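Local structure of peptide amidase (Stenotrophomonas maltophilia, 1M22) at residues 140-145 with 364-369. The protein probably hydrolyses amide bonds, as a peptide amidase of the amidase signature family. Residues are numbered along the deposited sequence; the frame is centred on the assembly and turned at random.
Sequences DSISGW and GLFGQE
The ring of Phe366 lies flat against the backbone of Ser141, whose CA stands 3.6 Å from the ring centroid and only 6° off the normal, a CH-pi contact over the middle of one face. CB of Ser141 reaches the rim of the same face, 3.5 Å from Phe366 CE2, while its hydroxyl is hydrogen-bonded to Asn135. With CG of Phe366 set between its backbone N and carbonyl carbon (chi1 56°), the ring is brought over the 140-145 chain, and Arg137 adds a cation-pi contact to it. A second CH-pi contact is made by Leu365, whose CD1 sits 3.6 Å from the centroid of the five-membered ring of Trp145. Both segments are surface loops of the amidase fold: 140-145 leads from helix 132-135 through a type II turn, Ile142 to Trp145, into strand 145-146, whereas the loop 364-369 joins helices 359-362 and 369-375. Ser141 lies about 8 Å, side chain to side chain, from the active-site residue Ser165. In an apolar contact Ile142 CD1 meets Leu365 CD1 at 3.6 Å, the two side chains crossing nearly at right angles. Trp145 and Phe366 form an oblique aromatic pair, neither stacked nor edge-to-face: CE3 of the six-membered ring of Trp145 is 3.6 Å from Phe366 CE1, and the planes are inclined at 76°. No direct hydrogen bond spans the segments; a water donates to Asp140 O at 2.8 Å and, weakly, to Leu365 O.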
ATOM      1  N   ASP A 140      -0.721   6.674 -20.337  1.00 13.05           N
ATOM      2  CA  ASP A 140      -0.098   5.442 -20.817  1.00 13.64           C
ATOM      3  C   ASP A 140       1.183   5.121 -20.060  1.00 13.42           C
ATOM      4  O   ASP A 140       2.170   4.668 -20.642  1.00 13.89           O
ATOM      5  CB  ASP A 140       0.216   5.541 -22.314  1.00 15.56           C
ATOM      6  CG  ASP A 140      -1.008   5.853 -23.147  1.00 18.77           C
ATOM      7  OD1 ASP A 140      -2.084   5.282 -22.870  1.00 21.01           O
ATOM      8  OD2 ASP A 140      -0.893   6.662 -24.090  1.00 22.76           O
ATOM      9  N   SER A 141       1.162   5.354 -18.755  1.00 12.01           N
ATOM     10  CA  SER A 141       2.321   5.086 -17.919  1.00 11.27           C
ATOM     11  C   SER A 141       2.552   3.587 -17.758  1.00 10.66           C
ATOM     12  O   SER A 141       1.659   2.778 -18.007  1.00 12.18           O
ATOM     13  CB  SER A 141       2.119   5.716 -16.546  1.00 12.07           C
ATOM     14  OG  SER A 141       0.984   5.151 -15.919  1.00 13.19           O
ATOM     15  N   ILE A 142       3.762   3.230 -17.341  1.00 10.53           N
ATOM     16  CA  ILE A 142       4.131   1.837 -17.123  1.00 10.58           C
ATOM     17  C   ILE A 142       4.229   1.602 -15.616  1.00  8.70           C
ATOM     18  O   ILE A 142       5.058   2.203 -14.933  1.00  9.71           O
ATOM     19  CB  ILE A 142       5.491   1.514 -17.776  1.00 12.03           C
ATOM     20  CG1 ILE A 142       5.436   1.826 -19.276  1.00 14.24           C
ATOM     21  CG2 ILE A 142       5.842   0.048 -17.551  1.00 13.93           C
ATOM     22  CD1 ILE A 142       6.770   1.698 -19.974  1.00 19.16           C
ATOM     23  N   SER A 143       3.370   0.734 -15.096  1.00  9.73           N
ATOM     24  CA  SER A 143       3.368   0.448 -13.667  1.00  9.97           C
ATOM     25  C   SER A 143       4.699  -0.111 -13.186  1.00  8.44           C
ATOM     26  O   SER A 143       5.292  -0.981 -13.829  1.00  8.72           O
ATOM     27  CB  SER A 143       2.256  -0.547 -13.328  1.00 13.40           C
ATOM     28  OG  SER A 143       0.982   0.010 -13.585  1.00 21.17           O
ATOM     29  N   GLY A 144       5.173   0.403 -12.057  1.00  7.85           N
ATOM     30  CA  GLY A 144       6.419  -0.082 -11.498  1.00  8.15           C
ATOM     31  C   GLY A 144       7.689   0.493 -12.092  1.00  7.05           C
ATOM     32  O   GLY A 144       8.784   0.054 -11.741  1.00  7.45           O
ATOM     33  N   TRP A 145       7.558   1.464 -12.989  1.00  7.82           N
ATOM     34  CA  TRP A 145       8.730   2.080 -13.598  1.00  7.39           C
ATOM     35  C   TRP A 145       8.989   3.493 -13.095  1.00  6.22           C
ATOM     36  O   TRP A 145       8.060   4.276 -12.900  1.00  7.40           O
ATOM     37  CB  TRP A 145       8.586   2.157 -15.123  1.00  8.28           C
ATOM     38  CG  TRP A 145       9.770   2.838 -15.777  1.00  9.26           C
ATOM     39  CD1 TRP A 145      10.934   2.247 -16.183  1.00 10.57           C
ATOM     40  CD2 TRP A 145       9.941   4.248 -15.990  1.00  9.47           C
ATOM     41  NE1 TRP A 145      11.820   3.202 -16.629  1.00 10.43           N
ATOM     42  CE2 TRP A 145      11.238   4.436 -16.521  1.00  9.54           C
ATOM     43  CE3 TRP A 145       9.127   5.370 -15.780  1.00  9.86           C
ATOM     44  CZ2 TRP A 145      11.739   5.703 -16.845  1.00 10.76           C
ATOM     45  CZ3 TRP A 145       9.627   6.632 -16.103  1.00 11.26           C
ATOM     46  CH2 TRP A 145      10.924   6.783 -16.629  1.00 10.99           C
ATOM     47  N   GLY A 364      11.224   9.054 -22.056  1.00 14.65           N
ATOM     48  CA  GLY A 364      11.453   8.123 -23.147  1.00 17.00           C
ATOM     49  C   GLY A 364      10.383   7.062 -23.342  1.00 18.45           C
ATOM     50  O   GLY A 364      10.163   6.606 -24.463  1.00 20.02           O
ATOM     51  N   LEU A 365       9.715   6.664 -22.262  1.00 15.89           N
ATOM     52  CA  LEU A 365       8.676   5.640 -22.344  1.00 15.95           C
ATOM     53  C   LEU A 365       7.276   6.234 -22.471  1.00 15.21           C
ATOM     54  O   LEU A 365       6.438   5.715 -23.205  1.00 18.28           O
ATOM     55  CB  LEU A 365       8.751   4.723 -21.122  1.00 17.17           C
ATOM     56  CG  LEU A 365      10.057   3.933 -20.982  1.00 18.04           C
ATOM     57  CD1 LEU A 365      10.031   3.122 -19.696  1.00 19.43           C
ATOM     58  CD2 LEU A 365      10.240   3.019 -22.186  1.00 20.29           C
ATOM     59  N   PHE A 366       7.026   7.314 -21.740  1.00 13.50           N
ATOM     60  CA  PHE A 366       5.745   8.012 -21.793  1.00 12.56           C
ATOM     61  C   PHE A 366       5.950   9.455 -21.336  1.00  9.77           C
ATOM     62  O   PHE A 366       7.023   9.808 -20.852  1.00 10.60           O
ATOM     63  CB  PHE A 366       4.671   7.308 -20.943  1.00 11.63           C
ATOM     64  CG  PHE A 366       5.053   7.102 -19.507  1.00 11.13           C
ATOM     65  CD1 PHE A 366       5.876   6.043 -19.134  1.00 11.33           C
ATOM     66  CD2 PHE A 366       4.577   7.961 -18.521  1.00 10.80           C
ATOM     67  CE1 PHE A 366       6.219   5.840 -17.797  1.00 11.87           C
ATOM     68  CE2 PHE A 366       4.914   7.766 -17.181  1.00 11.61           C
ATOM     69  CZ  PHE A 366       5.735   6.704 -16.820  1.00 11.76           C
ATOM     70  N   GLY A 367       4.922  10.283 -21.492  1.00 10.39           N
ATOM     71  CA  GLY A 367       5.048  11.689 -21.142  1.00 11.26           C
ATOM     72  C   GLY A 367       4.763  12.127 -19.720  1.00 10.38           C
ATOM     73  O   GLY A 367       4.877  11.347 -18.769  1.00  9.72           O
ATOM     74  N   GLN A 368       4.404  13.400 -19.583  1.00  9.90           N
ATOM     75  CA  GLN A 368       4.095  13.989 -18.284  1.00  8.71           C
ATOM     76  C   GLN A 368       2.826  14.834 -18.373  1.00  7.12           C
ATOM     77  O   GLN A 368       2.734  15.914 -17.784  1.00  9.03           O
ATOM     78  CB  GLN A 368       5.277  14.836 -17.789  1.00  9.15           C
ATOM     79  CG  GLN A 368       5.638  16.028 -18.673  1.00 10.77           C
ATOM     80  CD  GLN A 368       6.830  16.800 -18.137  1.00 11.78           C
ATOM     81  OE1 GLN A 368       7.133  16.746 -16.946  1.00 12.17           O
ATOM     82  NE2 GLN A 368       7.504  17.542 -19.012  1.00 14.59           N
ATOM     83  N   GLU A 369       1.841  14.309 -19.095  1.00  8.84           N
ATOM     84  CA  GLU A 369       0.566  14.988 -19.301  1.00  9.76           C
ATOM     85  C   GLU A 369      -0.202  15.346 -18.034  1.00  9.93           C
ATOM     86  O   GLU A 369      -0.873  16.375 -17.986  1.00 10.76           O
ATOM     87  CB  GLU A 369      -0.334  14.150 -20.216  1.00 10.28           C
ATOM     88  CG  GLU A 369       0.266  13.883 -21.592  1.00 13.15           C
ATOM     89  CD  GLU A 369       0.987  12.546 -21.691  1.00 14.29           C
ATOM     90  OE1 GLU A 369       1.468  12.030 -20.662  1.00 12.05           O
ATOM     91  OE2 GLU A 369       1.086  12.010 -22.815  1.00 16.36           O
TER
HETATM   92  O   HOH W   1       3.542   3.814 -22.976  1.00 29.08           O